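Local coordinates for protein transcriptional regulator ComR (Streptococcus vestibularis F0396, PDB 6HU8) that regulates competence in streptococci as an RNPP-family transcription factor, probably binding DNA through its helix-turn-helix domain and sensing a signalling peptide through its TPR domain, at residues 9-14 and 50-55; 164-169 and 185-190; 216-221 and 250-255; 273-278 and 285-290. One frame throughout, in Å; residues are numbered along the deposited sequence.

Contact 1 of 4, residues 9-14 and 50-55; sequences LRIKTE and DKLSYI
I11 of helix 3-17 packs against L52 and I55 of helix 49-59 inside the cro/C1-type helix-turn-helix bundle. The CB of I11 is directed at the 50-55 helix. From there the side chain splits. The CG2 branch is anti to the backbone N and meets CG2 of I55 at 3.9 Å. The other branch runs through CG1, which serves as a spacer, to CD1. That methyl lies 4.0 Å from CD1 of L52 and 4.2 Å from CD1 of I55. So I11 touches I55 with both branches, and the two isoleucines cross at about a right angle. L52 starts off to one side but swings its CD1 in, with CG anti to its backbone N (chi1 -171°).

All three residues are buried. I40 and E41 of helix 34-41 also touch I11, and M63 and L67 of helix 63-67 also touch L52. K51 NZ hydrogen-bonds to E31 O and to Q151 OE1 of helix 139-152; the second bond ties this bundle to the TPR part. On the 9-14 helix, L9 O takes T13 N at 2.8 Å and T13 OG1 at 2.9 Å, from opposite faces of its carbonyl plane.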
loop_
_atom_site.group_PDB
_atom_site.type_symbol
_atom_site.label_atom_id
_atom_site.label_comp_id
_atom_site.label_asym_id
_atom_site.label_seq_id
_atom_site.Cartn_x
_atom_site.Cartn_y
_atom_site.Cartn_z
ATOM N N LEU A 9 29.882 1.673 -0.678
ATOM C CA LEU A 9 31.239 1.213 -0.974
ATOM C C LEU A 9 31.764 0.246 0.093
ATOM O O LEU A 9 32.499 -0.677 -0.221
ATOM C CB LEU A 9 32.185 2.403 -1.119
ATOM C CG LEU A 9 33.656 2.090 -1.375
ATOM C CD1 LEU A 9 33.875 1.459 -2.772
ATOM C CD2 LEU A 9 34.480 3.358 -1.185
ATOM N N ARG A 10 31.372 0.432 1.349
ATOM C CA ARG A 10 31.788 -0.514 2.391
ATOM C C ARG A 10 31.189 -1.888 2.159
ATOM O O ARG A 10 31.855 -2.908 2.318
ATOM C CB ARG A 10 31.394 -0.009 3.777
ATOM C CG ARG A 10 32.446 0.876 4.397
ATOM C CD ARG A 10 32.030 1.344 5.766
ATOM N NE ARG A 10 32.380 2.748 5.970
ATOM C CZ ARG A 10 31.503 3.750 6.002
ATOM N NH1 ARG A 10 31.934 4.991 6.196
ATOM N NH2 ARG A 10 30.194 3.519 5.858
ATOM N N ILE A 11 29.917 -1.905 1.787
ATOM C CA ILE A 11 29.241 -3.146 1.475
ATOM C C ILE A 11 29.894 -3.817 0.275
ATOM O O ILE A 11 30.189 -5.020 0.298
ATOM C CB ILE A 11 27.751 -2.902 1.188
ATOM C CG1 ILE A 11 27.014 -2.531 2.485
ATOM C CG2 ILE A 11 27.136 -4.126 0.543
ATOM C CD1 ILE A 11 25.598 -1.974 2.252
ATOM N N LYS A 12 30.101 -3.030 -0.774
ATOM C CA LYS A 12 30.686 -3.541 -2.000
ATOM C C LYS A 12 32.106 -4.058 -1.775
ATOM O O LYS A 12 32.482 -5.110 -2.318
ATOM C CB LYS A 12 30.688 -2.460 -3.084
ATOM C CG LYS A 12 31.246 -2.928 -4.431
ATOM C CD LYS A 12 30.880 -1.939 -5.526
ATOM C CE LYS A 12 32.105 -1.318 -6.172
ATOM N NZ LYS A 12 32.677 -2.187 -7.241
ATOM N N THR A 13 32.896 -3.325 -0.991
ATOM C CA THR A 13 34.283 -3.726 -0.756
ATOM C C THR A 13 34.341 -5.046 -0.001
ATOM O O THR A 13 35.139 -5.921 -0.335
ATOM C CB THR A 13 35.072 -2.647 0.008
ATOM O OG1 THR A 13 35.191 -1.487 -0.817
ATOM C CG2 THR A 13 36.471 -3.135 0.346
ATOM N N GLU A 14 33.472 -5.213 0.982
ATOM C CA GLU A 14 33.490 -6.440 1.777
ATOM C C GLU A 14 32.972 -7.647 0.988
ATOM O O GLU A 14 33.509 -8.755 1.107
ATOM C CB GLU A 14 32.671 -6.260 3.049
ATOM C CG GLU A 14 32.657 -7.476 3.946
ATOM C CD GLU A 14 34.027 -7.786 4.521
ATOM O OE1 GLU A 14 34.367 -8.985 4.630
ATOM O OE2 GLU A 14 34.761 -6.828 4.866
ATOM N N ASP A 50 16.080 -3.527 7.624
ATOM C CA ASP A 50 15.825 -4.902 7.200
ATOM C C ASP A 50 16.837 -5.357 6.165
ATOM O O ASP A 50 17.402 -6.438 6.279
ATOM C CB ASP A 50 14.419 -5.059 6.618
ATOM C CG ASP A 50 13.327 -4.893 7.659
ATOM O OD1 ASP A 50 13.588 -5.168 8.854
ATOM O OD2 ASP A 50 12.210 -4.487 7.270
ATOM N N LYS A 51 17.061 -4.542 5.146
ATOM C CA LYS A 51 17.991 -4.948 4.108
ATOM C C LYS A 51 19.458 -4.911 4.600
ATOM O O LYS A 51 20.248 -5.801 4.268
ATOM C CB LYS A 51 17.774 -4.096 2.851
ATOM C CG LYS A 51 16.336 -4.254 2.324
ATOM C CD LYS A 51 16.194 -4.080 0.824
ATOM C CE LYS A 51 14.713 -4.194 0.400
ATOM N NZ LYS A 51 14.049 -5.457 0.841
ATOM N N LEU A 52 19.828 -3.924 5.413
ATOM C CA LEU A 52 21.190 -3.917 5.942
ATOM C C LEU A 52 21.419 -5.110 6.886
ATOM O O LEU A 52 22.490 -5.719 6.886
ATOM C CB LEU A 52 21.492 -2.607 6.679
ATOM C CG LEU A 52 22.963 -2.438 7.068
ATOM C CD1 LEU A 52 23.886 -2.399 5.864
ATOM C CD2 LEU A 52 23.184 -1.180 7.911
ATOM N N SER A 53 20.405 -5.441 7.683
ATOM C CA SER A 53 20.469 -6.597 8.578
ATOM C C SER A 53 20.728 -7.897 7.793
ATOM O O SER A 53 21.495 -8.759 8.220
ATOM C CB SER A 53 19.169 -6.705 9.379
ATOM O OG SER A 53 19.190 -7.843 10.212
ATOM N N TYR A 54 20.086 -8.027 6.637
ATOM C CA TYR A 54 20.266 -9.212 5.804
ATOM C C TYR A 54 21.687 -9.246 5.235
ATOM O O TYR A 54 22.371 -10.278 5.282
ATOM C CB TYR A 54 19.215 -9.239 4.679
ATOM C CG TYR A 54 19.490 -10.307 3.625
ATOM C CD1 TYR A 54 19.111 -11.626 3.839
ATOM C CD2 TYR A 54 20.148 -9.995 2.440
ATOM C CE1 TYR A 54 19.377 -12.616 2.895
ATOM C CE2 TYR A 54 20.428 -10.997 1.464
ATOM C CZ TYR A 54 20.041 -12.290 1.727
ATOM O OH TYR A 54 20.275 -13.275 0.825
ATOM N N ILE A 55 22.121 -8.106 4.700
ATOM C CA ILE A 55 23.424 -7.984 4.059
ATOM C C ILE A 55 24.523 -8.307 5.058
ATOM O O ILE A 55 25.483 -9.030 4.736
ATOM C CB ILE A 55 23.639 -6.562 3.467
ATOM C CG1 ILE A 55 22.754 -6.368 2.223
ATOM C CG2 ILE A 55 25.108 -6.320 3.124
ATOM C CD1 ILE A 55 22.745 -4.938 1.683
#

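Contact 2 of 4, residues 164-169 and 185-190; sequences LVIDYY and DRIVDR
I187 of helix 181-192 fits against I166 and Y169, which stand one turn apart on helix 160-173. Its CG2 meets CG2 of I166 at 3.8 Å. The two methyls are each anti to their backbone N, and the side chains pass each other in opposite directions. The other branch of I187 turns to the tyrosine. Its CG1 lies 4.1 Å from CE2 of Y169, with CB of I187 almost as near to the same carbon. The isoleucine therefore meets the ring obliquely, at its CE2 corner. Chi1 of Y169, 160°, carries the ring out toward helix 181-192. All three residues are buried, and the contact is wholly apolar.

This is helix packing within the TPR domain. The ring of Y169 also stacks with F149 of helix 139-152, and V152 of that helix touches I166. F158, in the loop before helix 160-173, adds to the packing on I166. On the next helix, 200-219, D209 touches I166, while I213 and K217 touch V188.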
loop_
_atom_site.group_PDB
_atom_site.type_symbol
_atom_site.label_atom_id
_atom_site.label_comp_id
_atom_site.label_asym_id
_atom_site.label_seq_id
_atom_site.Cartn_x
_atom_site.Cartn_y
_atom_site.Cartn_z
ATOM N N LEU A 164 0.903 -0.787 1.183
ATOM C CA LEU A 164 0.899 0.290 0.203
ATOM C C LEU A 164 1.468 -0.181 -1.146
ATOM O O LEU A 164 0.999 0.244 -2.196
ATOM C CB LEU A 164 1.658 1.503 0.742
ATOM C CG LEU A 164 0.915 2.170 1.913
ATOM C CD1 LEU A 164 1.735 3.281 2.543
ATOM C CD2 LEU A 164 -0.428 2.704 1.479
ATOM N N VAL A 165 2.483 -1.042 -1.123
ATOM C CA VAL A 165 2.952 -1.658 -2.364
ATOM C C VAL A 165 1.782 -2.414 -3.004
ATOM O O VAL A 165 1.555 -2.359 -4.220
ATOM C CB VAL A 165 4.136 -2.623 -2.114
ATOM C CG1 VAL A 165 4.453 -3.414 -3.375
ATOM C CG2 VAL A 165 5.374 -1.856 -1.604
ATOM N N ILE A 166 1.044 -3.128 -2.169
ATOM C CA ILE A 166 -0.102 -3.906 -2.637
ATOM C C ILE A 166 -1.181 -2.969 -3.192
ATOM O O ILE A 166 -1.887 -3.309 -4.143
ATOM C CB ILE A 166 -0.678 -4.794 -1.507
ATOM C CG1 ILE A 166 0.307 -5.915 -1.179
ATOM C CG2 ILE A 166 -2.043 -5.386 -1.907
ATOM C CD1 ILE A 166 -0.104 -6.787 -0.011
ATOM N N ASP A 167 -1.295 -1.777 -2.618
ATOM C CA ASP A 167 -2.182 -0.770 -3.187
ATOM C C ASP A 167 -1.741 -0.401 -4.619
ATOM O O ASP A 167 -2.572 -0.339 -5.541
ATOM C CB ASP A 167 -2.211 0.469 -2.291
ATOM C CG ASP A 167 -3.525 1.205 -2.356
ATOM O OD1 ASP A 167 -4.399 0.811 -3.164
ATOM O OD2 ASP A 167 -3.677 2.178 -1.589
ATOM N N TYR A 168 -0.438 -0.182 -4.810
ATOM C CA TYR A 168 0.097 0.186 -6.128
ATOM C C TYR A 168 -0.136 -0.937 -7.139
ATOM O O TYR A 168 -0.394 -0.689 -8.332
ATOM C CB TYR A 168 1.593 0.508 -6.041
ATOM C CG TYR A 168 2.099 1.472 -7.092
ATOM C CD1 TYR A 168 1.379 2.621 -7.419
ATOM C CD2 TYR A 168 3.315 1.252 -7.743
ATOM C CE1 TYR A 168 1.848 3.514 -8.372
ATOM C CE2 TYR A 168 3.798 2.142 -8.690
ATOM C CZ TYR A 168 3.061 3.266 -9.004
ATOM O OH TYR A 168 3.543 4.147 -9.939
ATOM N N TYR A 169 -0.041 -2.173 -6.661
ATOM C CA TYR A 169 -0.339 -3.335 -7.497
ATOM C C TYR A 169 -1.791 -3.278 -7.995
ATOM O O TYR A 169 -2.039 -3.354 -9.202
ATOM C CB TYR A 169 -0.062 -4.638 -6.728
ATOM C CG TYR A 169 -0.773 -5.855 -7.300
ATOM C CD1 TYR A 169 -0.510 -6.299 -8.603
ATOM C CD2 TYR A 169 -1.697 -6.564 -6.538
ATOM C CE1 TYR A 169 -1.166 -7.412 -9.133
ATOM C CE2 TYR A 169 -2.368 -7.680 -7.066
ATOM C CZ TYR A 169 -2.093 -8.092 -8.360
ATOM O OH TYR A 169 -2.741 -9.187 -8.882
ATOM N N ASP A 185 -5.262 -13.737 -6.869
ATOM C CA ASP A 185 -5.876 -14.573 -5.843
ATOM C C ASP A 185 -4.940 -14.791 -4.656
ATOM O O ASP A 185 -5.387 -14.848 -3.512
ATOM C CB ASP A 185 -6.311 -15.930 -6.417
ATOM C CG ASP A 185 -7.444 -15.809 -7.429
ATOM O OD1 ASP A 185 -7.981 -14.697 -7.606
ATOM O OD2 ASP A 185 -7.805 -16.833 -8.051
ATOM N N ARG A 186 -3.642 -14.922 -4.917
ATOM C CA ARG A 186 -2.694 -15.098 -3.824
ATOM C C ARG A 186 -2.656 -13.853 -2.948
ATOM O O ARG A 186 -2.663 -13.943 -1.721
ATOM C CB ARG A 186 -1.290 -15.399 -4.344
ATOM C CG ARG A 186 -0.268 -15.643 -3.231
ATOM C CD ARG A 186 1.063 -14.926 -3.488
ATOM N NE ARG A 186 1.420 -14.907 -4.908
ATOM C CZ ARG A 186 2.170 -15.828 -5.516
ATOM N NH1 ARG A 186 2.442 -15.714 -6.814
ATOM N NH2 ARG A 186 2.650 -16.861 -4.830
ATOM N N ILE A 187 -2.610 -12.688 -3.584
ATOM C CA ILE A 187 -2.547 -11.440 -2.825
ATOM C C ILE A 187 -3.836 -11.226 -2.025
ATOM O O ILE A 187 -3.791 -10.975 -0.812
ATOM C CB ILE A 187 -2.285 -10.235 -3.757
ATOM C CG1 ILE A 187 -0.840 -10.264 -4.275
ATOM C CG2 ILE A 187 -2.532 -8.934 -3.040
ATOM C CD1 ILE A 187 0.191 -10.209 -3.171
ATOM N N VAL A 188 -4.984 -11.353 -2.698
ATOM C CA VAL A 188 -6.280 -11.188 -2.040
ATOM C C VAL A 188 -6.380 -12.110 -0.839
ATOM O O VAL A 188 -6.759 -11.681 0.248
ATOM C CB VAL A 188 -7.472 -11.472 -2.996
ATOM C CG1 VAL A 188 -8.789 -11.442 -2.232
ATOM C CG2 VAL A 188 -7.494 -10.463 -4.130
ATOM N N ASP A 189 -6.012 -13.375 -1.035
ATOM C CA ASP A 189 -6.138 -14.363 0.027
ATOM C C ASP A 189 -5.286 -13.997 1.243
ATOM O O ASP A 189 -5.700 -14.184 2.390
ATOM C CB ASP A 189 -5.763 -15.756 -0.490
ATOM C CG ASP A 189 -5.679 -16.785 0.625
ATOM O OD1 ASP A 189 -6.742 -17.184 1.144
ATOM O OD2 ASP A 189 -4.547 -17.179 1.001
ATOM N N ARG A 190 -4.098 -13.460 0.992
ATOM C CA ARG A 190 -3.204 -13.116 2.088
ATOM C C ARG A 190 -3.655 -11.818 2.753
ATOM O O ARG A 190 -3.534 -11.662 3.969
ATOM C CB ARG A 190 -1.758 -13.007 1.591
ATOM C CG ARG A 190 -0.747 -13.034 2.713
ATOM C CD ARG A 190 -0.938 -14.282 3.571
ATOM N NE ARG A 190 -0.442 -15.486 2.902
ATOM C CZ ARG A 190 -0.637 -16.726 3.348
ATOM N NH1 ARG A 190 -1.324 -16.931 4.469
ATOM N NH2 ARG A 190 -0.142 -17.762 2.672
#

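Contact 3 of 4, residues 216-221 and 250-255; sequences LKISLE and YILEAK
A single methyl group, CD1 of I218, makes every close contact that segment 216-221 offers to segment 250-255. It sits 3.9 Å from CD2 of L252 and 4.1 Å from CB of K255. The carbonyl O of L252 is also 4.1 Å from it. I218 thus presses its tip onto one turn of helix 246-261, against the tip of L252, the root of K255 and the backbone O of L252. Its CG1 is anti to the carbonyl carbon, and chi2 of 170° extends the chain outward to this place. L252 leaves its helix to one side, and its CD2 end comes in to cross I218 obliquely.

I218 stands near the end of helix 200-219. A Schellman motif closes that helix, with E221 at positive phi (50°) as the C-prime residue. S222 N turns back to K217 O, and the E221 N to I218 O bond is weak. F226 of the next helix also touches I218.

K255 takes part only through the base of its side chain. The chain then bends away, and NZ forms salt bridges with E293 and D297 and a hydrogen bond with Y271 OH. The lysine charge is thus probably balanced by these two acids. Toward I218 it offers only carbon, so this small, partly exposed contact between TPR-domain helices probably rests on dispersion and the shedding of water.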
loop_
_atom_site.group_PDB
_atom_site.type_symbol
_atom_site.label_atom_id
_atom_site.label_comp_id
_atom_site.label_asym_id
_atom_site.label_seq_id
_atom_site.Cartn_x
_atom_site.Cartn_y
_atom_site.Cartn_z
ATOM N N LEU A 216 -12.327 -4.366 -7.694
ATOM C CA LEU A 216 -11.730 -5.196 -8.734
ATOM C C LEU A 216 -12.468 -6.508 -8.929
ATOM O O LEU A 216 -12.678 -6.942 -10.069
ATOM C CB LEU A 216 -10.258 -5.475 -8.418
ATOM C CG LEU A 216 -9.319 -4.314 -8.741
ATOM C CD1 LEU A 216 -7.921 -4.589 -8.175
ATOM C CD2 LEU A 216 -9.284 -4.086 -10.252
ATOM N N LYS A 217 -12.852 -7.151 -7.828
ATOM C CA LYS A 217 -13.647 -8.376 -7.915
ATOM C C LYS A 217 -14.925 -8.146 -8.738
ATOM O O LYS A 217 -15.366 -9.043 -9.473
ATOM C CB LYS A 217 -13.983 -8.915 -6.517
ATOM C CG LYS A 217 -12.799 -9.612 -5.829
ATOM C CD LYS A 217 -13.247 -10.522 -4.697
ATOM C CE LYS A 217 -12.217 -11.608 -4.406
ATOM N NZ LYS A 217 -12.071 -12.516 -5.598
ATOM N N ILE A 218 -15.490 -6.943 -8.664
ATOM C CA ILE A 218 -16.656 -6.622 -9.492
ATOM C C ILE A 218 -16.241 -6.428 -10.951
ATOM O O ILE A 218 -16.876 -6.964 -11.858
ATOM C CB ILE A 218 -17.393 -5.369 -8.987
ATOM C CG1 ILE A 218 -18.108 -5.679 -7.676
ATOM C CG2 ILE A 218 -18.411 -4.898 -9.990
ATOM C CD1 ILE A 218 -18.663 -4.448 -6.972
ATOM N N SER A 219 -15.161 -5.690 -11.179
ATOM C CA SER A 219 -14.795 -5.297 -12.537
ATOM C C SER A 219 -14.020 -6.393 -13.280
ATOM O O SER A 219 -13.960 -6.401 -14.512
ATOM C CB SER A 219 -13.971 -4.011 -12.507
ATOM O OG SER A 219 -12.725 -4.248 -11.870
ATOM N N LEU A 220 -13.413 -7.308 -12.530
ATOM C CA LEU A 220 -12.704 -8.438 -13.128
ATOM C C LEU A 220 -13.580 -9.688 -13.119
ATOM O O LEU A 220 -13.159 -10.752 -13.579
ATOM C CB LEU A 220 -11.388 -8.708 -12.384
ATOM C CG LEU A 220 -10.380 -7.562 -12.392
ATOM C CD1 LEU A 220 -9.124 -7.938 -11.600
ATOM C CD2 LEU A 220 -10.030 -7.178 -13.836
ATOM N N GLU A 221 -14.797 -9.536 -12.594
ATOM C CA GLU A 221 -15.736 -10.637 -12.390
ATOM C C GLU A 221 -15.073 -11.810 -11.670
ATOM O O GLU A 221 -15.085 -12.953 -12.128
ATOM C CB GLU A 221 -16.351 -11.082 -13.728
ATOM C CG GLU A 221 -17.739 -10.481 -13.958
ATOM C CD GLU A 221 -18.074 -10.253 -15.432
ATOM O OE1 GLU A 221 -17.437 -10.878 -16.314
ATOM O OE2 GLU A 221 -18.988 -9.437 -15.700
ATOM N N TYR A 250 -21.189 -0.517 2.059
ATOM C CA TYR A 250 -22.538 -0.968 1.711
ATOM C C TYR A 250 -22.926 -0.655 0.258
ATOM O O TYR A 250 -23.762 -1.353 -0.339
ATOM C CB TYR A 250 -23.545 -0.376 2.693
ATOM C CG TYR A 250 -23.428 -1.071 4.026
ATOM C CD1 TYR A 250 -23.809 -2.397 4.163
ATOM C CD2 TYR A 250 -22.903 -0.423 5.128
ATOM C CE1 TYR A 250 -23.686 -3.055 5.364
ATOM C CE2 TYR A 250 -22.765 -1.080 6.335
ATOM C CZ TYR A 250 -23.172 -2.395 6.443
ATOM O OH TYR A 250 -23.041 -3.054 7.642
ATOM N N ILE A 251 -22.318 0.372 -0.324
ATOM C CA ILE A 251 -22.553 0.660 -1.743
ATOM C C ILE A 251 -21.999 -0.485 -2.600
ATOM O O ILE A 251 -22.680 -0.964 -3.516
ATOM C CB ILE A 251 -21.910 2.005 -2.174
ATOM C CG1 ILE A 251 -22.682 3.193 -1.593
ATOM C CG2 ILE A 251 -21.831 2.113 -3.706
ATOM C CD1 ILE A 251 -22.004 4.554 -1.858
ATOM N N LEU A 252 -20.780 -0.933 -2.302
ATOM C CA LEU A 252 -20.186 -2.084 -3.004
ATOM C C LEU A 252 -21.010 -3.356 -2.827
ATOM O O LEU A 252 -21.209 -4.099 -3.790
ATOM C CB LEU A 252 -18.748 -2.351 -2.530
ATOM C CG LEU A 252 -17.647 -1.416 -3.023
ATOM C CD1 LEU A 252 -16.412 -1.510 -2.112
ATOM C CD2 LEU A 252 -17.270 -1.782 -4.469
ATOM N N GLU A 253 -21.482 -3.623 -1.609
ATOM C CA GLU A 253 -22.325 -4.802 -1.400
ATOM C C GLU A 253 -23.634 -4.698 -2.206
ATOM O O GLU A 253 -24.162 -5.705 -2.709
ATOM C CB GLU A 253 -22.640 -5.009 0.091
ATOM C CG GLU A 253 -23.253 -6.391 0.355
ATOM C CD GLU A 253 -23.490 -6.699 1.816
ATOM O OE1 GLU A 253 -24.186 -7.695 2.094
ATOM O OE2 GLU A 253 -22.974 -5.966 2.689
ATOM N N ALA A 254 -24.154 -3.480 -2.338
ATOM C CA ALA A 254 -25.333 -3.252 -3.157
ATOM C C ALA A 254 -25.073 -3.548 -4.637
ATOM O O ALA A 254 -25.907 -4.175 -5.304
ATOM C CB ALA A 254 -25.823 -1.816 -2.980
ATOM N N LYS A 255 -23.926 -3.099 -5.139
ATOM C CA LYS A 255 -23.561 -3.295 -6.541
ATOM C C LYS A 255 -23.353 -4.775 -6.847
ATOM O O LYS A 255 -23.715 -5.256 -7.927
ATOM C CB LYS A 255 -22.304 -2.482 -6.888
ATOM C CG LYS A 255 -22.636 -1.047 -7.331
ATOM C CD LYS A 255 -21.568 -0.060 -6.937
ATOM C CE LYS A 255 -21.372 1.013 -8.003
ATOM N NZ LYS A 255 -22.591 1.755 -8.400
#

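Contact 4 of 4, residues 273-278 and 285-290; sequences KAIMFA and VLEEKT
The peptide plane between L286 and E287 carries the methyl of A278 over one face. A278 CB is 3.7 Å from E287 N and 3.6 Å from E287 CA. The carboxylate of E287 lies further out: CG2 of I275 approaches its OE2 loosely, and R291 holds that oxygen in a salt bridge. A water joins the backbones, donating to A278 O at 2.9 Å and accepting from E287 N at 3.0 Å.

One turn on, T290 CG2 touches both A274 CB and I275 CG1, at 3.6 Å from each. The two partners lie about at right angles around it. A chi1 of -66° points this methyl across the contact. It also sets OG1 beside the backbone N, where it bonds to L286 O at 2.8 Å from above the carbonyl plane.

The axes of segments 273-278 and 285-290 approach to 8.6 Å and run antiparallel, 163° apart. The small A274 and A278 are consistent with this closeness. Helix 246-261 packs against this TPR-domain hairpin: Y250 touches A274, P247 touches A278 and I251 touches T290.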
loop_
_atom_site.group_PDB
_atom_site.type_symbol
_atom_site.label_atom_id
_atom_site.label_comp_id
_atom_site.label_asym_id
_atom_site.label_seq_id
_atom_site.Cartn_x
_atom_site.Cartn_y
_atom_site.Cartn_z
ATOM N N LYS A 273 -28.823 1.120 3.866
ATOM C CA LYS A 273 -27.835 1.073 4.941
ATOM C C LYS A 273 -26.734 2.112 4.742
ATOM O O LYS A 273 -26.342 2.797 5.692
ATOM C CB LYS A 273 -27.203 -0.314 5.039
ATOM C CG LYS A 273 -28.066 -1.353 5.725
ATOM C CD LYS A 273 -27.348 -2.705 5.773
ATOM C CE LYS A 273 -28.258 -3.787 6.357
ATOM N NZ LYS A 273 -27.721 -5.159 6.154
ATOM N N ALA A 274 -26.206 2.201 3.518
ATOM C CA ALA A 274 -25.220 3.228 3.182
ATOM C C ALA A 274 -25.731 4.651 3.431
ATOM O O ALA A 274 -25.003 5.502 3.955
ATOM C CB ALA A 274 -24.782 3.077 1.696
ATOM N N ILE A 275 -26.977 4.911 3.051
ATOM C CA ILE A 275 -27.565 6.233 3.220
ATOM C C ILE A 275 -27.742 6.536 4.715
ATOM O O ILE A 275 -27.372 7.619 5.195
ATOM C CB ILE A 275 -28.937 6.352 2.504
ATOM C CG1 ILE A 275 -28.742 6.425 0.989
ATOM C CG2 ILE A 275 -29.666 7.599 2.955
ATOM C CD1 ILE A 275 -30.020 6.245 0.217
ATOM N N MET A 276 -28.294 5.561 5.437
ATOM C CA MET A 276 -28.433 5.656 6.887
ATOM C C MET A 276 -27.113 5.983 7.576
ATOM O O MET A 276 -27.054 6.922 8.383
ATOM C CB MET A 276 -29.025 4.357 7.456
ATOM C CG MET A 276 -30.546 4.283 7.313
ATOM S SD MET A 276 -31.280 2.720 7.862
ATOM C CE MET A 276 -31.230 2.843 9.634
ATOM N N PHE A 277 -26.045 5.239 7.265
ATOM C CA PHE A 277 -24.774 5.496 7.942
ATOM C C PHE A 277 -24.181 6.827 7.510
ATOM O O PHE A 277 -23.579 7.537 8.316
ATOM C CB PHE A 277 -23.788 4.361 7.718
ATOM C CG PHE A 277 -24.103 3.140 8.530
ATOM C CD1 PHE A 277 -24.302 3.245 9.895
ATOM C CD2 PHE A 277 -24.234 1.893 7.929
ATOM C CE1 PHE A 277 -24.607 2.122 10.655
ATOM C CE2 PHE A 277 -24.536 0.773 8.682
ATOM C CZ PHE A 277 -24.721 0.891 10.054
ATOM N N ALA A 278 -24.407 7.207 6.261
ATOM C CA ALA A 278 -23.985 8.536 5.817
ATOM C C ALA A 278 -24.720 9.679 6.537
ATOM O O ALA A 278 -24.136 10.744 6.775
ATOM C CB ALA A 278 -24.190 8.668 4.315
ATOM N N VAL A 285 -22.235 15.580 2.442
ATOM C CA VAL A 285 -21.673 15.320 1.119
ATOM C C VAL A 285 -21.810 13.837 0.764
ATOM O O VAL A 285 -22.371 13.489 -0.267
ATOM C CB VAL A 285 -20.181 15.751 1.048
ATOM C CG1 VAL A 285 -19.536 15.273 -0.242
ATOM C CG2 VAL A 285 -20.057 17.276 1.199
ATOM N N LEU A 286 -21.322 12.964 1.637
ATOM C CA LEU A 286 -21.386 11.521 1.377
ATOM C C LEU A 286 -22.835 11.004 1.261
ATOM O O LEU A 286 -23.147 10.119 0.446
ATOM C CB LEU A 286 -20.638 10.797 2.491
ATOM C CG LEU A 286 -20.341 9.316 2.331
ATOM C CD1 LEU A 286 -19.776 9.051 0.938
ATOM C CD2 LEU A 286 -19.346 8.902 3.408
ATOM N N GLU A 287 -23.736 11.549 2.077
ATOM C CA GLU A 287 -25.153 11.158 1.972
ATOM C C GLU A 287 -25.770 11.546 0.639
ATOM O O GLU A 287 -26.501 10.760 0.031
ATOM C CB GLU A 287 -25.973 11.777 3.101
ATOM C CG GLU A 287 -27.461 11.453 2.994
ATOM C CD GLU A 287 -28.276 12.073 4.115
ATOM O OE1 GLU A 287 -27.685 12.788 4.964
ATOM O OE2 GLU A 287 -29.502 11.832 4.143
ATOM N N GLU A 288 -25.499 12.765 0.187
ATOM C CA GLU A 288 -25.977 13.196 -1.121
ATOM C C GLU A 288 -25.373 12.316 -2.222
ATOM O O GLU A 288 -26.082 11.864 -3.113
ATOM C CB GLU A 288 -25.623 14.662 -1.381
ATOM C CG GLU A 288 -26.289 15.650 -0.427
ATOM C CD GLU A 288 -25.531 16.975 -0.326
ATOM O OE1 GLU A 288 -24.578 17.203 -1.123
ATOM O OE2 GLU A 288 -25.881 17.783 0.566
ATOM N N LYS A 289 -24.065 12.102 -2.157
ATOM C CA LYS A 289 -23.379 11.261 -3.146
ATOM C C LYS A 289 -23.978 9.851 -3.149
ATOM O O LYS A 289 -24.247 9.287 -4.208
ATOM C CB LYS A 289 -21.872 11.212 -2.838
ATOM C CG LYS A 289 -21.023 10.339 -3.780
ATOM C CD LYS A 289 -19.623 10.061 -3.178
ATOM C CE LYS A 289 -19.486 8.605 -2.693
ATOM N NZ LYS A 289 -20.692 8.093 -1.917
ATOM N N THR A 290 -24.184 9.279 -1.962
ATOM C CA THR A 290 -24.709 7.920 -1.853
ATOM C C THR A 290 -26.128 7.816 -2.403
ATOM O O THR A 290 -26.466 6.854 -3.106
ATOM C CB THR A 290 -24.695 7.436 -0.404
ATOM O OG1 THR A 290 -23.339 7.329 0.034
ATOM C CG2 THR A 290 -25.365 6.066 -0.279
HETATM O O HOH W 1 -22.748 12.369 4.826
#

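The four contacts follow one another along the chain, each closing before the next opens. Contact 1 lies in the helix-turn-helix part, and contacts 2 to 4 lie in the TPR domain. Centres of contacts 1 and 2 are about 29 Å apart, and those of contacts 1 and 4 about 52 Å, on opposite sides of the chain's centre. The centres of contacts 2 and 3 are about 17 Å apart, yet the two touch where V188 packs on K217. Those of contacts 3 and 4 are also about 17 Å apart, with Y250 against F277 and K273, and I251 against T290 and K289. The TPR contacts thus form a continuous run of packed helices, away from the probable DNA-binding end.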